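Local coordinates for putative uronate isomerase (PDB 4NAR), which is of unproven function but may act as an isomerase that interconverts the two enantiomers of lactate, at residues A[165-168]-A[169-173]; A[343-347]-A[348-352]; A[111-114]-A[115-119]. All coordinates share one frame; numbering follows the deposited sequence.

Contact 1: A[165-168]-A[169-173]; sequences IVIP and GIAST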
ATOM      1  N   ILE A 165      -0.421   3.222  -7.586  1.00 20.23           N
ATOM      2  CA  ILE A 165      -1.769   3.735  -7.492  1.00 16.11           C
ATOM      3  C   ILE A 165      -2.690   3.146  -8.572  1.00 18.08           C
ATOM      4  O   ILE A 165      -3.907   3.069  -8.379  1.00 19.43           O
ATOM      5  CB  ILE A 165      -1.801   5.269  -7.536  1.00 20.30           C
ATOM      6  CG1 ILE A 165      -3.212   5.774  -7.199  1.00 18.71           C
ATOM      7  CG2 ILE A 165      -1.340   5.779  -8.893  1.00 14.47           C
ATOM      8  CD1 ILE A 165      -3.255   7.231  -6.743  1.00 20.82           C
ATOM      9  N   VAL A 166      -2.129   2.724  -9.706  1.00 15.82           N
ATOM     10  CA  VAL A 166      -2.950   2.075 -10.718  1.00 15.16           C
ATOM     11  C   VAL A 166      -3.132   0.597 -10.345  1.00 17.47           C
ATOM     12  O   VAL A 166      -4.257   0.086 -10.306  1.00 18.66           O
ATOM     13  CB  VAL A 166      -2.331   2.187 -12.131  1.00 26.06           C
ATOM     14  CG1 VAL A 166      -3.231   1.485 -13.154  1.00 22.86           C
ATOM     15  CG2 VAL A 166      -2.097   3.651 -12.515  1.00 10.82           C
ATOM     16  N   ILE A 167      -2.018  -0.079 -10.064  1.00 20.09           N
ATOM     17  CA  ILE A 167      -2.024  -1.482  -9.641  1.00 20.89           C
ATOM     18  C   ILE A 167      -1.219  -1.585  -8.347  1.00 23.29           C
ATOM     19  O   ILE A 167      -0.012  -1.307  -8.362  1.00 15.94           O
ATOM     20  CB  ILE A 167      -1.352  -2.392 -10.681  1.00 16.20           C
ATOM     21  CG1 ILE A 167      -2.017  -2.212 -12.052  1.00 17.89           C
ATOM     22  CG2 ILE A 167      -1.433  -3.860 -10.236  1.00 12.44           C
ATOM     23  CD1 ILE A 167      -1.298  -2.912 -13.157  1.00 11.16           C
ATOM     24  N   PRO A 168      -1.860  -2.014  -7.233  1.00 22.42           N
ATOM     25  CA  PRO A 168      -3.225  -2.575  -7.148  1.00 23.16           C
ATOM     26  C   PRO A 168      -4.367  -1.562  -7.047  1.00 15.79           C
ATOM     27  O   PRO A 168      -5.529  -1.987  -7.082  1.00 14.78           O
ATOM     28  CB  PRO A 168      -3.194  -3.358  -5.824  1.00 21.62           C
ATOM     29  CG  PRO A 168      -2.251  -2.526  -4.950  1.00 20.10           C
ATOM     30  CD  PRO A 168      -1.161  -2.076  -5.928  1.00 17.59           C
ATOM     31  N   GLY A 169      -4.041  -0.276  -6.908  1.00 14.65           N
ATOM     32  CA  GLY A 169      -5.008   0.760  -6.569  1.00 12.06           C
ATOM     33  C   GLY A 169      -6.404   0.679  -7.176  1.00 19.95           C
ATOM     34  O   GLY A 169      -7.420   0.756  -6.457  1.00 13.22           O
ATOM     35  N   ILE A 170      -6.469   0.533  -8.497  1.00 12.01           N
ATOM     36  CA  ILE A 170      -7.752   0.507  -9.182  1.00 10.78           C
ATOM     37  C   ILE A 170      -7.807  -0.668 -10.153  1.00 10.93           C
ATOM     38  O   ILE A 170      -8.388  -0.588 -11.248  1.00 11.31           O
ATOM     39  CB  ILE A 170      -7.989   1.823  -9.938  1.00 18.29           C
ATOM     40  CG1 ILE A 170      -6.832   2.057 -10.920  1.00 17.43           C
ATOM     41  CG2 ILE A 170      -8.150   2.995  -8.947  1.00 12.05           C
ATOM     42  CD1 ILE A 170      -6.938   3.311 -11.713  1.00 12.42           C
ATOM     43  N   ALA A 171      -7.197  -1.764  -9.732  1.00 10.85           N
ATOM     44  CA  ALA A 171      -7.083  -2.942 -10.578  1.00 19.86           C
ATOM     45  C   ALA A 171      -8.010  -4.051 -10.056  1.00 24.26           C
ATOM     46  O   ALA A 171      -9.111  -3.786  -9.513  1.00 19.49           O
ATOM     47  CB  ALA A 171      -5.630  -3.413 -10.630  1.00 10.93           C
ATOM     48  N   SER A 172      -7.556  -5.291 -10.199  1.00 18.58           N
ATOM     49  CA  SER A 172      -8.343  -6.414  -9.748  1.00 11.77           C
ATOM     50  C   SER A 172      -7.489  -7.640  -9.472  1.00 15.67           C
ATOM     51  O   SER A 172      -6.252  -7.606  -9.562  1.00 20.38           O
ATOM     52  CB  SER A 172      -9.458  -6.730 -10.752  1.00 19.61           C
ATOM     53  OG  SER A 172      -8.961  -6.793 -12.080  1.00 25.59           O
ATOM     54  N   THR A 173      -8.191  -8.730  -9.191  1.00 17.46           N
ATOM     55  CA  THR A 173      -7.648  -9.907  -8.544  1.00 24.52           C
ATOM     56  C   THR A 173      -6.445 -10.566  -9.208  1.00 23.81           C
ATOM     57  O   THR A 173      -5.444 -10.837  -8.541  1.00 21.48           O
ATOM     58  CB  THR A 173      -8.760 -10.947  -8.378  1.00 22.71           C
ATOM     59  OG1 THR A 173      -9.730 -10.412  -7.477  1.00 41.95           O
ATOM     60  CG2 THR A 173      -8.215 -12.240  -7.807  1.00 30.52           C
TER

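Contact 2: A[343-347]-A[348-352]; sequences PDFNK and NVAAH. With SO4 (sulfate ion), chain B.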
ATOM      1  N   PRO A 343      -4.646 -25.878  -4.128  1.00 31.64           N
ATOM      2  CA  PRO A 343      -4.071 -25.108  -5.245  1.00 23.58           C
ATOM      3  C   PRO A 343      -4.947 -23.930  -5.683  1.00 23.60           C
ATOM      4  O   PRO A 343      -4.451 -23.012  -6.349  1.00 22.05           O
ATOM      5  CB  PRO A 343      -3.941 -26.150  -6.371  1.00 25.40           C
ATOM      6  CG  PRO A 343      -4.100 -27.527  -5.678  1.00 21.84           C
ATOM      7  CD  PRO A 343      -5.036 -27.245  -4.530  1.00 33.59           C
ATOM      8  N   ASP A 344      -6.222 -23.950  -5.300  1.00 23.31           N
ATOM      9  CA  ASP A 344      -7.132 -22.843  -5.594  1.00 24.85           C
ATOM     10  C   ASP A 344      -7.075 -21.684  -4.578  1.00 27.21           C
ATOM     11  O   ASP A 344      -7.701 -20.639  -4.793  1.00 30.40           O
ATOM     12  CB  ASP A 344      -8.566 -23.361  -5.668  1.00 33.82           C
ATOM     13  CG  ASP A 344      -9.016 -24.013  -4.363  1.00 44.11           C
ATOM     14  OD1 ASP A 344      -8.140 -24.478  -3.585  1.00 40.41           O
ATOM     15  OD2 ASP A 344     -10.243 -24.073  -4.114  1.00 50.15           O
ATOM     16  N   PHE A 345      -6.341 -21.859  -3.478  1.00 27.04           N
ATOM     17  CA  PHE A 345      -6.334 -20.861  -2.405  1.00 23.97           C
ATOM     18  C   PHE A 345      -5.762 -19.539  -2.903  1.00 27.31           C
ATOM     19  O   PHE A 345      -4.784 -19.521  -3.670  1.00 29.44           O
ATOM     20  CB  PHE A 345      -5.537 -21.363  -1.200  1.00 23.04           C
ATOM     21  CG  PHE A 345      -5.705 -20.521   0.034  1.00 23.93           C
ATOM     22  CD1 PHE A 345      -4.765 -19.542   0.361  1.00 19.21           C
ATOM     23  CD2 PHE A 345      -6.801 -20.710   0.879  1.00 20.52           C
ATOM     24  CE1 PHE A 345      -4.917 -18.766   1.513  1.00 19.02           C
ATOM     25  CE2 PHE A 345      -6.959 -19.938   2.036  1.00 20.58           C
ATOM     26  CZ  PHE A 345      -6.022 -18.962   2.348  1.00 20.01           C
ATOM     27  N   ASN A 346      -6.385 -18.443  -2.475  1.00 18.91           N
ATOM     28  CA  ASN A 346      -6.027 -17.111  -2.945  1.00 21.91           C
ATOM     29  C   ASN A 346      -4.593 -16.688  -2.572  1.00 28.93           C
ATOM     30  O   ASN A 346      -4.244 -16.617  -1.390  1.00 26.84           O
ATOM     31  CB  ASN A 346      -7.020 -16.076  -2.415  1.00 19.62           C
ATOM     32  CG  ASN A 346      -6.699 -14.675  -2.897  1.00 24.40           C
ATOM     33  OD1 ASN A 346      -5.883 -13.962  -2.290  1.00 23.66           O
ATOM     34  ND2 ASN A 346      -7.324 -14.275  -4.008  1.00 21.20           N
ATOM     35  N   LYS A 347      -3.787 -16.358  -3.579  1.00 26.21           N
ATOM     36  CA  LYS A 347      -2.373 -16.078  -3.364  1.00 26.55           C
ATOM     37  C   LYS A 347      -2.055 -14.740  -2.687  1.00 26.93           C
ATOM     38  O   LYS A 347      -0.961 -14.573  -2.117  1.00 27.69           O
ATOM     39  CB  LYS A 347      -1.603 -16.234  -4.677  1.00 27.37           C
ATOM     40  CG  LYS A 347      -1.382 -17.698  -5.040  1.00 23.84           C
ATOM     41  CD  LYS A 347      -0.769 -17.860  -6.415  1.00 34.81           C
ATOM     42  CE  LYS A 347      -0.703 -19.335  -6.804  1.00 33.99           C
ATOM     43  NZ  LYS A 347       0.589 -19.921  -6.385  1.00 44.68           N
ATOM     44  N   ASN A 348      -3.000 -13.801  -2.742  1.00 27.93           N
ATOM     45  CA  ASN A 348      -2.853 -12.511  -2.069  1.00 22.96           C
ATOM     46  C   ASN A 348      -2.897 -12.742  -0.550  1.00 19.13           C
ATOM     47  O   ASN A 348      -1.973 -12.350   0.179  1.00 22.01           O
ATOM     48  CB  ASN A 348      -3.950 -11.529  -2.534  1.00 25.08           C
ATOM     49  CG  ASN A 348      -3.648 -10.061  -2.174  1.00 26.65           C
ATOM     50  OD1 ASN A 348      -2.759  -9.751  -1.357  1.00 25.64           O
ATOM     51  ND2 ASN A 348      -4.405  -9.151  -2.783  1.00 26.46           N
ATOM     52  N   VAL A 349      -3.961 -13.394  -0.085  1.00 18.08           N
ATOM     53  CA  VAL A 349      -4.036 -13.881   1.295  1.00 22.84           C
ATOM     54  C   VAL A 349      -2.813 -14.739   1.678  1.00 24.79           C
ATOM     55  O   VAL A 349      -2.238 -14.574   2.767  1.00 19.32           O
ATOM     56  CB  VAL A 349      -5.318 -14.711   1.524  1.00 21.39           C
ATOM     57  CG1 VAL A 349      -5.313 -15.355   2.922  1.00 17.86           C
ATOM     58  CG2 VAL A 349      -6.558 -13.845   1.313  1.00 13.46           C
ATOM     59  N   ALA A 350      -2.420 -15.649   0.785  1.00 18.54           N
ATOM     60  CA  ALA A 350      -1.252 -16.485   1.044  1.00 27.37           C
ATOM     61  C   ALA A 350      -0.016 -15.615   1.275  1.00 27.28           C
ATOM     62  O   ALA A 350       0.737 -15.819   2.242  1.00 23.36           O
ATOM     63  CB  ALA A 350      -1.010 -17.473  -0.113  1.00 27.65           C
ATOM     64  N   ALA A 351       0.193 -14.641   0.392  1.00 21.03           N
ATOM     65  CA  ALA A 351       1.353 -13.758   0.525  1.00 21.40           C
ATOM     66  C   ALA A 351       1.276 -12.944   1.831  1.00 19.45           C
ATOM     67  O   ALA A 351       2.283 -12.777   2.538  1.00 17.59           O
ATOM     68  CB  ALA A 351       1.481 -12.835  -0.710  1.00 12.81           C
ATOM     69  N   HIS A 352       0.077 -12.454   2.148  1.00 15.83           N
ATOM     70  CA  HIS A 352      -0.142 -11.622   3.336  1.00 22.49           C
ATOM     71  C   HIS A 352       0.300 -12.325   4.626  1.00 19.96           C
ATOM     72  O   HIS A 352       1.043 -11.778   5.451  1.00 18.10           O
ATOM     73  CB  HIS A 352      -1.623 -11.279   3.451  1.00 21.99           C
ATOM     74  CG  HIS A 352      -2.048 -10.881   4.838  1.00 23.36           C
ATOM     75  ND1 HIS A 352      -1.725  -9.668   5.399  1.00 23.32           N
ATOM     76  CD2 HIS A 352      -2.794 -11.544   5.759  1.00 20.04           C
ATOM     77  CE1 HIS A 352      -2.250  -9.593   6.619  1.00 12.42           C
ATOM     78  NE2 HIS A 352      -2.893 -10.717   6.858  1.00 25.11           N
TER
HETATM   79  S   SO4 B 501      -3.936  -4.860  -1.553  1.00 31.62           S
HETATM   80  O1  SO4 B 501      -2.879  -4.899  -2.579  1.00 33.24           O
HETATM   81  O2  SO4 B 501      -4.855  -3.750  -1.851  1.00 33.74           O
HETATM   82  O3  SO4 B 501      -4.652  -6.144  -1.548  1.00 28.25           O
HETATM   83  O4  SO4 B 501      -3.323  -4.647  -0.225  1.00 36.75           O

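Contact 3: A[111-114]-A[115-119]; sequences GTLP and AGFVS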
ATOM      1  N   GLY A 111      -5.669  -6.096 -21.718  1.00 28.93           N
ATOM      2  CA  GLY A 111      -4.722  -7.020 -22.329  1.00 27.44           C
ATOM      3  C   GLY A 111      -4.168  -8.000 -21.314  1.00 22.39           C
ATOM      4  O   GLY A 111      -4.569  -7.971 -20.148  1.00 24.44           O
ATOM      5  N   THR A 112      -3.255  -8.872 -21.739  1.00 22.16           N
ATOM      6  CA  THR A 112      -2.694  -9.877 -20.840  1.00 20.37           C
ATOM      7  C   THR A 112      -1.190  -9.720 -20.671  1.00 24.92           C
ATOM      8  O   THR A 112      -0.509  -9.229 -21.571  1.00 29.13           O
ATOM      9  CB  THR A 112      -2.953 -11.325 -21.340  1.00 22.47           C
ATOM     10  OG1 THR A 112      -2.599 -11.415 -22.720  1.00 31.28           O
ATOM     11  CG2 THR A 112      -4.414 -11.724 -21.202  1.00 21.75           C
ATOM     12  N   LEU A 113      -0.681 -10.132 -19.509  1.00 23.32           N
ATOM     13  CA  LEU A 113       0.738 -10.423 -19.355  1.00 23.08           C
ATOM     14  C   LEU A 113       0.993 -11.821 -19.939  1.00 24.38           C
ATOM     15  O   LEU A 113       0.257 -12.760 -19.638  1.00 29.03           O
ATOM     16  CB  LEU A 113       1.145 -10.383 -17.873  1.00 24.62           C
ATOM     17  CG  LEU A 113       1.000  -9.033 -17.151  1.00 25.08           C
ATOM     18  CD1 LEU A 113       1.423  -9.134 -15.687  1.00 25.30           C
ATOM     19  CD2 LEU A 113       1.812  -7.952 -17.852  1.00 22.23           C
ATOM     20  N   PRO A 114       2.025 -11.964 -20.792  1.00 29.53           N
ATOM     21  CA  PRO A 114       2.365 -13.281 -21.358  1.00 28.25           C
ATOM     22  C   PRO A 114       2.900 -14.279 -20.320  1.00 25.71           C
ATOM     23  O   PRO A 114       3.567 -13.884 -19.356  1.00 24.71           O
ATOM     24  CB  PRO A 114       3.452 -12.956 -22.398  1.00 28.63           C
ATOM     25  CG  PRO A 114       4.011 -11.616 -21.973  1.00 32.70           C
ATOM     26  CD  PRO A 114       2.831 -10.880 -21.384  1.00 33.54           C
ATOM     27  N   ALA A 115       2.612 -15.558 -20.543  1.00 28.32           N
ATOM     28  CA  ALA A 115       2.919 -16.631 -19.601  1.00 25.35           C
ATOM     29  C   ALA A 115       4.398 -16.732 -19.264  1.00 27.85           C
ATOM     30  O   ALA A 115       4.753 -16.990 -18.108  1.00 25.33           O
ATOM     31  CB  ALA A 115       2.410 -17.973 -20.142  1.00 26.58           C
ATOM     32  N   GLY A 116       5.250 -16.548 -20.274  1.00 26.44           N
ATOM     33  CA  GLY A 116       6.689 -16.614 -20.076  1.00 21.05           C
ATOM     34  C   GLY A 116       7.181 -15.633 -19.023  1.00 25.79           C
ATOM     35  O   GLY A 116       7.872 -16.006 -18.065  1.00 31.53           O
ATOM     36  N   PHE A 117       6.811 -14.370 -19.200  1.00 25.65           N
ATOM     37  CA  PHE A 117       7.164 -13.316 -18.262  1.00 21.61           C
ATOM     38  C   PHE A 117       6.573 -13.579 -16.869  1.00 23.75           C
ATOM     39  O   PHE A 117       7.267 -13.430 -15.855  1.00 20.00           O
ATOM     40  CB  PHE A 117       6.699 -11.970 -18.825  1.00 20.07           C
ATOM     41  CG  PHE A 117       6.780 -10.839 -17.840  1.00 28.16           C
ATOM     42  CD1 PHE A 117       8.014 -10.277 -17.496  1.00 23.35           C
ATOM     43  CD2 PHE A 117       5.619 -10.335 -17.246  1.00 18.43           C
ATOM     44  CE1 PHE A 117       8.089  -9.223 -16.568  1.00 20.62           C
ATOM     45  CE2 PHE A 117       5.687  -9.281 -16.322  1.00 25.79           C
ATOM     46  CZ  PHE A 117       6.925  -8.727 -15.981  1.00 21.63           C
ATOM     47  N   VAL A 118       5.301 -13.981 -16.825  1.00 26.48           N
ATOM     48  CA  VAL A 118       4.633 -14.302 -15.561  1.00 24.05           C
ATOM     49  C   VAL A 118       5.377 -15.416 -14.819  1.00 27.40           C
ATOM     50  O   VAL A 118       5.674 -15.308 -13.618  1.00 27.31           O
ATOM     51  CB  VAL A 118       3.156 -14.697 -15.787  1.00 29.34           C
ATOM     52  CG1 VAL A 118       2.583 -15.434 -14.570  1.00 35.97           C
ATOM     53  CG2 VAL A 118       2.323 -13.457 -16.118  1.00 21.90           C
ATOM     54  N   SER A 119       5.696 -16.472 -15.559  1.00 35.39           N
ATOM     55  CA  SER A 119       6.488 -17.584 -15.043  1.00 33.22           C
ATOM     56  C   SER A 119       7.834 -17.101 -14.481  1.00 28.38           C
ATOM     57  O   SER A 119       8.235 -17.498 -13.399  1.00 31.08           O
ATOM     58  CB  SER A 119       6.698 -18.625 -16.149  1.00 26.43           C
ATOM     59  OG  SER A 119       7.492 -19.707 -15.690  1.00 35.49           O
TER

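Contact 1: A[165-168]-A[169-173]
Ile170 takes a chi1 of 57°, which sets CG1 between its own backbone N and carbonyl carbon and brings this branch down onto the carbonyl of Val166, 3.3 Å from CG1 to Val166 O. Ile167 turns differently: its chi1 of -55° lays CG1 beside the backbone N, and from there CG1 touches CB of Ala171 at 4.1 Å. Both groups sit on a tight loop in which the chain coils once round through a cis peptide before Pro168, ahead of helix 173-186 in the lactate racemase N-terminal domain. Two backbone bonds close the loop. Ile170 N gives its hydrogen to Val166 O over 2.9 Å, nearly straight at 168° but from well above the carbonyl plane. One step on, Ala171 N reaches Pro168 O at 3.1 Å and completes a beta turn over Gly169 and Ile170, again with the donor tilted out of the carbonyl plane. Val166 and Ile167 lie against helix 198-213, Ile167 and Pro168 also against Val176 and Phe179, while the backbones of Gly169 and Ile170 bond to Gly71 and Asn135. Ala171 O accepts from His99 NE2, and Ser172, the residue just ahead of the helix, spends its OG on Lys133 O instead of capping. Gly169 is tightly fitted: a beta carbon on it would clash with the carbonyl oxygen of Ile165, and its bare CA makes a CH...O contact of 3.1 Å with Ile165 O.

Contact 2: A[343-347]-A[348-352]
Asn348 starts against Asn346: its CB lies 3.1 Å from Asn346 OD1. Further out, with CG anti to the backbone N (chi1 -164°), Asn348 turns away from the cap toward a bound sulfate. CG and OD1 stand back from the anion, and ND2 at the tip gives a hydrogen bond of 3.3 Å to sulfate O3. Thr72, His180 and Trp283 also bond this ion, which probably came from the crystallisation liquor. At the helix start Asn346 OD1 accepts a nearly straight bond from Val349 N (3.0 Å, 164°), in the OD1 carbonyl plane, and a weak one from Asn348 N. The backbone O of Asn346 accepts from Ala350 N at 3.0 Å. An alanine in place of Asn346 would take away OD1 and is likely to leave the Val349 N-H at the helix start without its acceptor. The Phe345 ring crosses Val349 at about a right angle, CE1 and CZ both 3.7 Å from CG1, and CD1 comes within 4.3 Å of Ala350 CB. Asn346 is the N-cap of helix 347-357, and Phe345 with Ala350 stand in the positions of a hydrophobic staple, Val349 adding to the apolar contact.

Contact 3: A[111-114]-A[115-119]
Leu113 and Val118 meet directly, Leu113 CB 3.7 Å from Val118 CG2. The same methyl also packs on the carbonyl between them, 3.5 Å from Val118 CG2 to Pro114 O. Farther along its chain, Leu113 brings CD1 close to the Phe117 ring plane, 4.3 Å from CE2. A chi1 of 169° swings the Phe117 ring away from its own N and lets its edge meet Leu113 CD1, while its CB faces Pro114 CG at 4.2 Å. Val118 N holds this first turn with a bond to Pro114 O, 3.1 Å long, straight at 169° and in the carbonyl plane; Ser119 N follows on Ala115 O. One shell out, strand 130-135 pairs with the Leu113 backbone through Ile130, whose side chain also lies on Val118. Helix 198-213 receives the Leu113 side chain on Ile202, Arg205 and Met209, and Arg205 touches Phe117 too. Thr112 is tied by OG1 to Glu129. The axes of strand 111-113 and helix 115-119 make an angle of 44° across the single linking residue Pro114. Leu113 before the N-cap proline and Val118 four residues after it form a hydrophobic staple at this strand-to-helix junction.

Contact 1 is the most central and almost wholly buried, contact 2 lies farther out but is still largely covered, and contact 3 is a partly exposed edge with Pro114 and Gly116 at the surface. Contacts 2 and 3 both start helices with an apolar staple, yet an asparagine caps one and a proline, with no amide side chain to offer, precedes the other. Contact 1 instead closes a loop by backbone bonds and a cis proline. Contacts 1 and 2 flank one sulfate, Pro168 packing near it and Asn348 bonding it, and both lean on helix 173-186. Helix 198-213 is shared by contacts 1 and 3.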